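Local coordinates for Rubredoxin\:oxygen oxidoreductase (Desulfovibrio gigas, PDB 1E5D), which catalyses the four-electron reduction of dioxygen to two water molecules, using a diiron centre in a beta-lactamase-like domain and FMN in a flavodoxin-like domain, at residues E187-N199 against H293-G305. Sequence-based numbering, arbitrary orientation.
Sequences ERAMREYYANIVN and HHSQIMSEISDAG. With OXY (oxygen molecule), chain E.
Helix 187-198 and helix 294-302 meet at Glu192 and Ser299, with their axes 8.7 Å apart at closest approach and their N-to-C directions 107° apart. The small side chains of Ala195, Ser299 and Ser302 are consistent with this close approach. Ala195 CB packs 3.8 Å from Ser302 CB and also lies against Ser299 CA.

Asn196 bridges the two backbones with its amide. Its ND2 gives a nearly straight bond to Glu192 O, one turn back in its own helix, in the plane of that carbonyl. The same nitrogen donates across the contact to Ser295 O at 3.3 Å, tilted from the carbonyl plane. Ser295 O also accepts from Ser299 N and OG. Asn196 OD1 hydrogen-bonds Tyr328 OH, which fixes the other end of the amide.

Met298 CG, anti to the backbone N (chi1 180°), lies 3.5 Å from Ala195 O. The bend at chi2 helps bring CE back to the same oxygen. CE also rests against the Asn199 amide, whose ND2 bonds to Leu332 O.

At one side of the crossing Arg188 NH1 forms a salt bridge with Glu300 OE2 at 3.1 Å. The oxygen lies in the guanidinium plane, but the nitrogen stands above the carboxylate plane. Glu192 OE2 faces the NE and NH2 edge in a salt bridge, though the modelled NE distance is doubtfully short. A water links Arg188 NH2 to Glu300 OE2 and Gln296 O. Glu300 OE1 pairs with Lys254.

At another side Arg191 NE makes a weak bond to Ser302 OG, 3.0 Å away. The Asp303 carboxylate stacks over one guanidinium face, its plane 25° from it, while its OD1 bridges to Lys254.

The contact joins the lactamase-like and flavodoxin-like domains of one chain. Tyr193 and Ile197 instead line the dioxygen pocket by the diiron site. Helix 233-248 packs beside helix 187-198, helix 320-331 covers Met298, and strand 27-28 touches Asn196 and Ser295.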
# COMPACT_ATOMS: atom_id res chain seq x y z
N GLU A 187 -26.47 4.60 8.16
CA GLU A 187 -25.82 3.63 9.04
C GLU A 187 -24.48 3.18 8.48
O GLU A 187 -23.49 3.10 9.22
CB GLU A 187 -26.72 2.42 9.28
CG GLU A 187 -26.38 1.65 10.56
CD GLU A 187 -25.32 0.59 10.31
OE1 GLU A 187 -25.37 0.01 9.20
OE2 GLU A 187 -24.45 0.38 11.19
N ARG A 188 -24.46 2.85 7.20
CA ARG A 188 -23.23 2.36 6.58
C ARG A 188 -22.13 3.40 6.75
O ARG A 188 -20.98 3.09 7.07
CB ARG A 188 -23.48 2.05 5.11
CG ARG A 188 -22.25 1.65 4.32
CD ARG A 188 -21.46 0.52 4.97
NE ARG A 188 -20.08 0.48 4.50
CZ ARG A 188 -19.44 -0.57 4.01
NH1 ARG A 188 -20.06 -1.74 3.89
NH2 ARG A 188 -18.18 -0.45 3.62
N ALA A 189 -22.47 4.67 6.56
CA ALA A 189 -21.47 5.73 6.68
C ALA A 189 -21.02 5.92 8.12
O ALA A 189 -19.88 6.29 8.42
CB ALA A 189 -22.02 7.03 6.12
N MET A 190 -21.94 5.66 9.06
CA MET A 190 -21.52 5.81 10.46
C MET A 190 -20.47 4.76 10.83
O MET A 190 -19.47 5.05 11.48
CB MET A 190 -22.72 5.67 11.38
CG MET A 190 -23.63 6.89 11.35
SD MET A 190 -25.14 6.49 12.27
CE MET A 190 -24.41 6.23 13.89
N ARG A 191 -20.76 3.55 10.38
CA ARG A 191 -19.86 2.43 10.67
C ARG A 191 -18.54 2.67 9.94
O ARG A 191 -17.47 2.49 10.52
CB ARG A 191 -20.53 1.12 10.28
CG ARG A 191 -19.63 -0.07 10.03
CD ARG A 191 -20.44 -1.37 9.95
NE ARG A 191 -20.32 -2.13 11.20
CZ ARG A 191 -21.33 -2.43 12.00
NH1 ARG A 191 -22.56 -2.04 11.68
NH2 ARG A 191 -21.11 -3.12 13.11
N GLU A 192 -18.63 3.10 8.67
CA GLU A 192 -17.41 3.31 7.91
C GLU A 192 -16.54 4.34 8.63
O GLU A 192 -15.33 4.23 8.72
CB GLU A 192 -17.69 3.77 6.49
CG GLU A 192 -18.36 2.69 5.64
CD GLU A 192 -18.45 3.10 4.17
OE1 GLU A 192 -18.26 4.31 3.90
OE2 GLU A 192 -18.72 2.21 3.33
N TYR A 193 -17.24 5.35 9.15
CA TYR A 193 -16.53 6.36 9.92
C TYR A 193 -15.97 5.76 11.20
O TYR A 193 -14.78 5.89 11.49
CB TYR A 193 -17.45 7.55 10.22
CG TYR A 193 -16.63 8.65 10.88
CD1 TYR A 193 -15.86 9.50 10.11
CD2 TYR A 193 -16.63 8.81 12.26
CE1 TYR A 193 -15.11 10.50 10.70
CE2 TYR A 193 -15.88 9.81 12.86
CZ TYR A 193 -15.13 10.64 12.08
OH TYR A 193 -14.37 11.64 12.66
N TYR A 194 -16.81 5.08 11.98
CA TYR A 194 -16.32 4.48 13.22
C TYR A 194 -15.15 3.53 12.96
O TYR A 194 -14.12 3.61 13.63
CB TYR A 194 -17.42 3.70 13.97
CG TYR A 194 -16.99 3.30 15.37
CD1 TYR A 194 -17.20 4.17 16.43
CD2 TYR A 194 -16.38 2.08 15.64
CE1 TYR A 194 -16.82 3.83 17.71
CE2 TYR A 194 -15.99 1.73 16.92
CZ TYR A 194 -16.21 2.61 17.96
OH TYR A 194 -15.83 2.29 19.24
N ALA A 195 -15.36 2.62 12.02
CA ALA A 195 -14.41 1.52 11.83
C ALA A 195 -13.00 2.01 11.52
O ALA A 195 -12.04 1.35 11.92
CB ALA A 195 -14.90 0.58 10.73
N ASN A 196 -12.90 3.14 10.82
CA ASN A 196 -11.59 3.61 10.38
C ASN A 196 -10.97 4.71 11.23
O ASN A 196 -9.85 5.12 10.91
CB ASN A 196 -11.70 4.09 8.92
CG ASN A 196 -11.78 2.85 8.04
OD1 ASN A 196 -10.76 2.22 7.76
ND2 ASN A 196 -13.01 2.53 7.65
N ILE A 197 -11.62 5.20 12.28
CA ILE A 197 -10.89 6.15 13.13
C ILE A 197 -11.13 5.96 14.62
O ILE A 197 -10.21 6.17 15.42
CB ILE A 197 -11.23 7.60 12.76
CG1 ILE A 197 -10.56 8.61 13.69
CG2 ILE A 197 -12.73 7.80 12.70
CD1 ILE A 197 -9.73 9.64 12.94
N VAL A 198 -12.33 5.58 15.04
CA VAL A 198 -12.59 5.45 16.48
C VAL A 198 -12.34 4.03 16.99
O VAL A 198 -12.14 3.86 18.20
CB VAL A 198 -14.04 5.84 16.82
CG1 VAL A 198 -14.24 5.87 18.32
CG2 VAL A 198 -14.39 7.19 16.21
N ASN A 199 -12.34 3.03 16.13
CA ASN A 199 -12.27 1.64 16.54
C ASN A 199 -11.21 1.30 17.57
O ASN A 199 -11.48 0.59 18.54
CB ASN A 199 -12.03 0.73 15.33
CG ASN A 199 -12.65 -0.63 15.61
OD1 ASN A 199 -13.86 -0.81 15.46
ND2 ASN A 199 -11.80 -1.57 16.02
N HIS A 293 -9.64 -0.37 -1.19
CA HIS A 293 -8.83 0.42 -0.28
C HIS A 293 -8.69 -0.31 1.04
O HIS A 293 -9.57 -1.11 1.40
CB HIS A 293 -9.47 1.80 -0.08
CG HIS A 293 -8.51 2.81 0.46
ND1 HIS A 293 -8.52 3.21 1.77
CD2 HIS A 293 -7.50 3.49 -0.13
CE1 HIS A 293 -7.57 4.11 1.97
NE2 HIS A 293 -6.93 4.29 0.83
N HIS A 294 -7.60 -0.04 1.77
CA HIS A 294 -7.50 -0.62 3.12
C HIS A 294 -8.68 -0.18 3.98
O HIS A 294 -9.17 -0.91 4.84
CB HIS A 294 -6.19 -0.27 3.79
CG HIS A 294 -5.74 1.15 3.78
ND1 HIS A 294 -4.79 1.61 2.89
CD2 HIS A 294 -6.06 2.21 4.55
CE1 HIS A 294 -4.57 2.90 3.10
NE2 HIS A 294 -5.33 3.29 4.11
N SER A 295 -9.17 1.05 3.78
CA SER A 295 -10.25 1.49 4.65
C SER A 295 -11.50 0.67 4.37
O SER A 295 -12.26 0.37 5.30
CB SER A 295 -10.49 2.98 4.48
OG SER A 295 -10.87 3.32 3.15
N GLN A 296 -11.71 0.29 3.11
CA GLN A 296 -12.85 -0.51 2.70
C GLN A 296 -12.84 -1.89 3.35
O GLN A 296 -13.84 -2.38 3.87
CB GLN A 296 -12.87 -0.76 1.19
CG GLN A 296 -13.96 -0.04 0.41
CD GLN A 296 -13.33 0.84 -0.66
OE1 GLN A 296 -13.33 0.52 -1.85
NE2 GLN A 296 -12.76 1.95 -0.21
N ILE A 297 -11.66 -2.51 3.29
CA ILE A 297 -11.56 -3.83 3.89
C ILE A 297 -11.90 -3.73 5.37
O ILE A 297 -12.59 -4.56 5.95
CB ILE A 297 -10.16 -4.42 3.66
CG1 ILE A 297 -9.93 -4.79 2.19
CG2 ILE A 297 -9.91 -5.61 4.57
CD1 ILE A 297 -8.50 -4.72 1.73
N MET A 298 -11.41 -2.65 5.98
CA MET A 298 -11.65 -2.45 7.41
C MET A 298 -13.15 -2.36 7.69
O MET A 298 -13.66 -2.93 8.64
CB MET A 298 -10.94 -1.20 7.91
CG MET A 298 -11.15 -0.92 9.39
SD MET A 298 -10.47 -2.25 10.42
CE MET A 298 -11.49 -2.07 11.88
N SER A 299 -13.85 -1.62 6.84
CA SER A 299 -15.27 -1.43 7.11
C SER A 299 -15.98 -2.77 7.08
O SER A 299 -16.88 -3.02 7.88
CB SER A 299 -15.92 -0.48 6.09
OG SER A 299 -15.28 0.79 6.13
N GLU A 300 -15.55 -3.63 6.15
CA GLU A 300 -16.18 -4.94 6.05
C GLU A 300 -15.80 -5.77 7.26
O GLU A 300 -16.56 -6.60 7.74
CB GLU A 300 -15.77 -5.64 4.76
CG GLU A 300 -16.24 -4.95 3.49
CD GLU A 300 -17.74 -4.74 3.44
OE1 GLU A 300 -18.48 -5.45 4.17
OE2 GLU A 300 -18.20 -3.87 2.66
N ILE A 301 -14.59 -5.52 7.76
CA ILE A 301 -14.08 -6.36 8.84
C ILE A 301 -14.74 -5.99 10.16
O ILE A 301 -14.83 -6.82 11.06
CB ILE A 301 -12.55 -6.25 8.96
CG1 ILE A 301 -11.78 -7.06 7.91
CG2 ILE A 301 -12.08 -6.63 10.36
CD1 ILE A 301 -10.32 -6.65 7.85
N SER A 302 -15.19 -4.75 10.25
CA SER A 302 -15.79 -4.22 11.47
C SER A 302 -16.84 -5.16 12.05
O SER A 302 -16.88 -5.38 13.26
CB SER A 302 -16.42 -2.85 11.19
OG SER A 302 -17.57 -3.00 10.37
N ASP A 303 -17.69 -5.73 11.20
CA ASP A 303 -18.73 -6.62 11.70
C ASP A 303 -18.52 -8.04 11.21
O ASP A 303 -19.43 -8.87 11.28
CB ASP A 303 -20.11 -6.08 11.27
CG ASP A 303 -20.19 -5.93 9.76
OD1 ASP A 303 -19.11 -5.92 9.11
OD2 ASP A 303 -21.30 -5.82 9.21
N ALA A 304 -17.32 -8.38 10.74
CA ALA A 304 -17.07 -9.77 10.36
C ALA A 304 -16.66 -10.60 11.58
O ALA A 304 -16.11 -10.04 12.53
CB ALA A 304 -15.97 -9.86 9.32
N GLY A 305 -16.90 -11.90 11.56
CA GLY A 305 -16.43 -12.73 12.67
C GLY A 305 -15.09 -13.37 12.37
O GLY A 305 -14.33 -13.75 13.26
O1 OXY E . -11.75 13.35 11.69
O2 OXY E . -10.81 12.68 11.34
O HOH W 1 -16.12 -1.87 1.85
O HOH W 2 -18.85 -3.41 15.09